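Local coordinates for protein TSC1 N-terminal domain (Chaetomium thermophilum, PDB 7A0M) that probably helps bring the TSC complex to lysosomal membranes by binding phosphoinositides, as the N-terminal part of a subunit of this regulator of mTORC1 signalling, at residues P143-L148 with K186-A191; Y331-I336 with T395-S400. One frame throughout, in Å; residues are numbered along the deposited sequence.

Contact 1: P143-L148 with K186-A191; sequences PWLNRL and KGFMNA
Helix-on-helix packing inside an elongated, all-helical domain brings Leu145 of helix 142-153 against Gly187, Phe188 and Ala191 of helix 185-196. With CG anti to its carbonyl carbon, beside the backbone N (chi1 -73°), the Leu145 branch extends to helix 185-196, one methyl on its backbone and the other at the Phe188 ring. Leu145 CD1 lies 3.6 Å from Gly187 O and equally close to Phe188 CA. Leu145 CD2 meets Phe188 CD1 at 3.6 Å, coming to the ring at its edge, near its plane, and the leucine and phenylalanine side chains cross at about a right angle. The axes of the short helical segments approach to 9.4 Å, with a signed crossing angle of -46°, and the packing of the two helices continues with Ala191 on Leu149. One turn on from Gly187, the Ala191 methyl fills the next position: Ala191 CB is 4.1 Å from Leu145 CB and 3.4 Å from Asn146 OD1, an amide oxygen that reaches over at the more open margin. Other helices complete the apolar surroundings, with Phe180 of helix 168-183 touching Leu145 and the Phe212 ring stacked with that of Phe188. Apart from the touching residues, Lys186 NZ donates to Asn190 OD1 in the carbonyl plane, on a lone pair, and also to Gln225 O.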
# COMPACT_ATOMS: atom_id res chain seq x y z
N PRO B 143 46.07 -5.26 14.03
CA PRO B 143 47.28 -5.73 13.33
C PRO B 143 47.13 -7.12 12.74
O PRO B 143 47.73 -7.41 11.70
CB PRO B 143 48.35 -5.70 14.43
CG PRO B 143 47.59 -5.81 15.70
CD PRO B 143 46.35 -5.00 15.46
N TRP B 144 46.34 -7.98 13.38
CA TRP B 144 46.00 -9.27 12.79
C TRP B 144 45.19 -9.06 11.52
O TRP B 144 45.48 -9.65 10.47
CB TRP B 144 45.18 -10.09 13.80
CG TRP B 144 45.81 -10.27 15.15
CD1 TRP B 144 45.80 -9.36 16.17
CD2 TRP B 144 46.40 -11.46 15.70
NE1 TRP B 144 46.42 -9.88 17.28
CE2 TRP B 144 46.79 -11.17 17.02
CE3 TRP B 144 46.68 -12.73 15.18
CZ2 TRP B 144 47.43 -12.10 17.84
CZ3 TRP B 144 47.32 -13.66 16.00
CH2 TRP B 144 47.69 -13.33 17.31
N LEU B 145 44.16 -8.22 11.61
CA LEU B 145 43.26 -7.97 10.50
C LEU B 145 43.97 -7.30 9.32
O LEU B 145 43.75 -7.67 8.16
CB LEU B 145 42.09 -7.11 10.99
CG LEU B 145 41.08 -7.86 11.86
CD1 LEU B 145 40.32 -6.89 12.75
CD2 LEU B 145 40.11 -8.64 10.99
N ASN B 146 44.81 -6.30 9.61
CA ASN B 146 45.49 -5.58 8.53
C ASN B 146 46.37 -6.51 7.71
O ASN B 146 46.43 -6.40 6.48
CB ASN B 146 46.32 -4.43 9.09
CG ASN B 146 45.47 -3.26 9.54
OD1 ASN B 146 44.32 -3.12 9.13
ND2 ASN B 146 46.04 -2.40 10.37
N ARG B 147 47.07 -7.44 8.37
CA ARG B 147 47.85 -8.43 7.65
C ARG B 147 46.95 -9.30 6.77
O ARG B 147 47.28 -9.57 5.61
CB ARG B 147 48.64 -9.29 8.63
CG ARG B 147 49.98 -8.69 9.03
CD ARG B 147 51.04 -9.03 7.99
NE ARG B 147 51.74 -10.27 8.33
CZ ARG B 147 52.26 -11.10 7.44
NH1 ARG B 147 52.15 -10.85 6.15
NH2 ARG B 147 52.89 -12.20 7.85
N LEU B 148 45.81 -9.73 7.31
CA LEU B 148 44.87 -10.51 6.52
C LEU B 148 44.24 -9.68 5.42
O LEU B 148 44.05 -10.16 4.29
CB LEU B 148 43.78 -11.08 7.43
CG LEU B 148 44.21 -12.09 8.50
CD1 LEU B 148 43.01 -12.56 9.29
CD2 LEU B 148 44.92 -13.27 7.85
N LYS B 186 34.14 -4.23 15.99
CA LYS B 186 34.56 -2.84 15.81
C LYS B 186 35.94 -2.76 15.19
O LYS B 186 36.18 -1.94 14.29
CB LYS B 186 34.53 -2.10 17.15
CG LYS B 186 35.08 -0.69 17.07
CD LYS B 186 34.88 0.07 18.37
CE LYS B 186 35.66 1.38 18.37
NZ LYS B 186 35.52 2.11 17.08
N GLY B 187 36.87 -3.60 15.65
CA GLY B 187 38.20 -3.61 15.06
C GLY B 187 38.18 -4.03 13.60
O GLY B 187 38.97 -3.54 12.79
N PHE B 188 37.29 -4.96 13.24
CA PHE B 188 37.18 -5.38 11.85
C PHE B 188 36.78 -4.21 10.95
O PHE B 188 37.30 -4.06 9.84
CB PHE B 188 36.17 -6.52 11.71
CG PHE B 188 35.98 -6.99 10.30
CD1 PHE B 188 36.86 -7.91 9.74
CD2 PHE B 188 34.95 -6.51 9.52
CE1 PHE B 188 36.70 -8.35 8.44
CE2 PHE B 188 34.78 -6.94 8.22
CZ PHE B 188 35.65 -7.86 7.68
N MSE B 189 35.85 -3.38 11.42
CA MSE B 189 35.31 -2.31 10.59
C MSE B 189 36.19 -1.06 10.62
O MSE B 189 36.18 -0.27 9.68
CB MSE B 189 33.88 -1.99 11.03
CG MSE B 189 32.91 -3.13 10.76
SE MSE B 189 31.08 -2.82 11.35
CE MSE B 189 31.35 -2.92 13.28
N ASN B 190 36.95 -0.89 11.70
CA ASN B 190 37.98 0.15 11.72
C ASN B 190 39.07 -0.16 10.70
O ASN B 190 39.50 0.72 9.95
CB ASN B 190 38.57 0.30 13.12
CG ASN B 190 37.90 1.39 13.93
OD1 ASN B 190 37.50 1.17 15.07
ND2 ASN B 190 37.77 2.57 13.34
N ALA B 191 39.54 -1.41 10.68
CA ALA B 191 40.57 -1.80 9.73
C ALA B 191 40.06 -1.76 8.29
O ALA B 191 40.80 -1.42 7.37
CB ALA B 191 41.10 -3.19 10.08

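Contact 2: Y331-I336 with T395-S400; sequences YGLYPI and TRWLKS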
# COMPACT_ATOMS: atom_id res chain seq x y z
N TYR B 331 11.08 3.34 4.10
CA TYR B 331 9.65 3.42 4.40
C TYR B 331 9.28 2.52 5.57
O TYR B 331 8.34 2.83 6.31
CB TYR B 331 8.85 3.05 3.15
CG TYR B 331 7.35 3.02 3.35
CD1 TYR B 331 6.62 4.20 3.41
CD2 TYR B 331 6.67 1.82 3.46
CE1 TYR B 331 5.25 4.18 3.58
CE2 TYR B 331 5.30 1.79 3.64
CZ TYR B 331 4.60 2.97 3.70
OH TYR B 331 3.23 2.94 3.87
N GLY B 332 9.98 1.40 5.74
CA GLY B 332 9.68 0.51 6.85
C GLY B 332 10.08 1.07 8.20
O GLY B 332 9.43 0.80 9.21
N LEU B 333 11.16 1.85 8.24
CA LEU B 333 11.70 2.35 9.50
C LEU B 333 11.13 3.72 9.88
O LEU B 333 10.74 3.92 11.03
CB LEU B 333 13.23 2.42 9.43
CG LEU B 333 13.93 1.06 9.27
CD1 LEU B 333 15.44 1.21 9.29
CD2 LEU B 333 13.47 0.11 10.36
N TYR B 334 11.09 4.65 8.93
CA TYR B 334 10.61 6.01 9.19
C TYR B 334 9.69 6.44 8.06
O TYR B 334 10.03 7.31 7.25
CB TYR B 334 11.78 6.99 9.36
CG TYR B 334 12.60 6.73 10.60
CD1 TYR B 334 13.68 5.85 10.56
CD2 TYR B 334 12.30 7.35 11.80
CE1 TYR B 334 14.44 5.61 11.69
CE2 TYR B 334 13.05 7.11 12.94
CZ TYR B 334 14.12 6.24 12.88
OH TYR B 334 14.87 6.00 14.01
N PRO B 335 8.50 5.84 7.97
CA PRO B 335 7.59 6.18 6.85
C PRO B 335 7.10 7.62 6.88
O PRO B 335 7.09 8.27 5.83
CB PRO B 335 6.43 5.19 7.04
CG PRO B 335 6.46 4.87 8.50
CD PRO B 335 7.91 4.85 8.88
N ILE B 336 6.70 8.13 8.04
CA ILE B 336 6.13 9.47 8.11
C ILE B 336 7.16 10.51 7.72
O ILE B 336 6.86 11.47 7.00
CB ILE B 336 5.54 9.73 9.51
CG1 ILE B 336 4.50 8.66 9.85
CG2 ILE B 336 4.92 11.11 9.58
CD1 ILE B 336 3.94 8.78 11.25
N THR B 395 10.29 2.90 21.55
CA THR B 395 9.76 1.60 21.96
C THR B 395 9.73 0.60 20.81
O THR B 395 9.91 -0.60 21.04
CB THR B 395 8.36 1.77 22.56
OG1 THR B 395 8.37 2.80 23.55
CG2 THR B 395 7.84 0.46 23.15
N ARG B 396 9.49 1.07 19.58
CA ARG B 396 9.50 0.19 18.41
C ARG B 396 10.75 -0.68 18.37
O ARG B 396 10.69 -1.86 17.99
CB ARG B 396 9.41 1.03 17.14
CG ARG B 396 8.03 1.56 16.81
CD ARG B 396 8.09 2.42 15.56
NE ARG B 396 8.89 3.62 15.77
CZ ARG B 396 9.48 4.31 14.79
NH1 ARG B 396 9.35 3.92 13.53
NH2 ARG B 396 10.19 5.39 15.08
N TRP B 397 11.89 -0.12 18.74
CA TRP B 397 13.19 -0.75 18.56
C TRP B 397 13.68 -1.55 19.77
O TRP B 397 14.67 -2.27 19.64
CB TRP B 397 14.23 0.32 18.20
CG TRP B 397 13.73 1.35 17.23
CD1 TRP B 397 13.72 2.71 17.40
CD2 TRP B 397 13.16 1.12 15.93
NE1 TRP B 397 13.19 3.33 16.30
CE2 TRP B 397 12.83 2.37 15.38
CE3 TRP B 397 12.89 -0.04 15.18
CZ2 TRP B 397 12.26 2.51 14.12
CZ3 TRP B 397 12.32 0.10 13.93
CH2 TRP B 397 12.01 1.37 13.41
N LEU B 398 13.02 -1.43 20.93
CA LEU B 398 13.55 -2.07 22.14
C LEU B 398 13.57 -3.59 22.02
O LEU B 398 14.61 -4.22 22.18
CB LEU B 398 12.69 -1.65 23.33
CG LEU B 398 12.77 -0.22 23.84
CD1 LEU B 398 11.79 -0.02 24.99
CD2 LEU B 398 14.18 0.11 24.28
N LYS B 399 12.41 -4.20 21.72
CA LYS B 399 12.34 -5.66 21.67
C LYS B 399 12.77 -6.24 20.33
O LYS B 399 12.96 -7.45 20.24
CB LYS B 399 10.93 -6.17 22.01
CG LYS B 399 10.49 -5.87 23.44
CD LYS B 399 9.09 -6.41 23.71
CE LYS B 399 8.62 -6.04 25.11
NZ LYS B 399 7.31 -6.67 25.42
N SER B 400 12.92 -5.42 19.30
CA SER B 400 13.05 -5.95 17.95
C SER B 400 14.50 -6.32 17.65
O SER B 400 15.44 -5.61 18.05
CB SER B 400 12.57 -4.92 16.93
OG SER B 400 11.18 -4.68 17.08
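With CG anti to the carbonyl carbon (chi1 -78°) and the chain bent at chi3 (-64°), Arg396 runs alongside Trp397, and both side chains converge on Leu333 at the end of helix 323-333. Arg396 NH1 donates to Leu333 O at 2.9 Å, nearly along the C=O axis though bent at the hydrogen (134°), with the oxygen tilted somewhat from the guanidinium plane. Leu333 O also lies in plane at the indole edge, 3.7 Å from Trp397 CH2, while Leu333 CD2 packs 3.6 Å from that carbon. Within the pair, Arg396 CB sits over the centre of one indole face. Tyr334, the N-cap residue of helix 335-343, brings CE2 to 4.0 Å from Arg396 NH2; ring and guanidinium stand nearly perpendicular, and the cation-pi attraction is weak at most. The Tyr334 hydroxyl is hydrogen-bonded to Pro260 O. A leucine in place of Arg396 would probably leave the Leu333 carbonyl without this donor and Tyr385 without its cation-pi partner. Because the helix dipole places partial negative charge at the C-terminal end, the guanidinium is likely to offset some of it at this break between two helices.

Contact 1 and contact 2 illustrate two ways of joining parts of one helical chain. They follow in series along the sequence, the first closing before the second opens, and their centres lie 32 Å apart; the nearest atoms are about 16 Å from each other, so neither touches the other. Contact 1 is buried, its centre 9 Å from that of the chain, and relies on apolar packing between two helices. The centre of contact 2 lies 25 Å from the centre of the chain; this contact is partly buried and adds a charged donor at a junction between helices. Within segment 331-336, Tyr331 packs on Leu378 of the second subunit, whereas contact 1 is not touched by another protein chain.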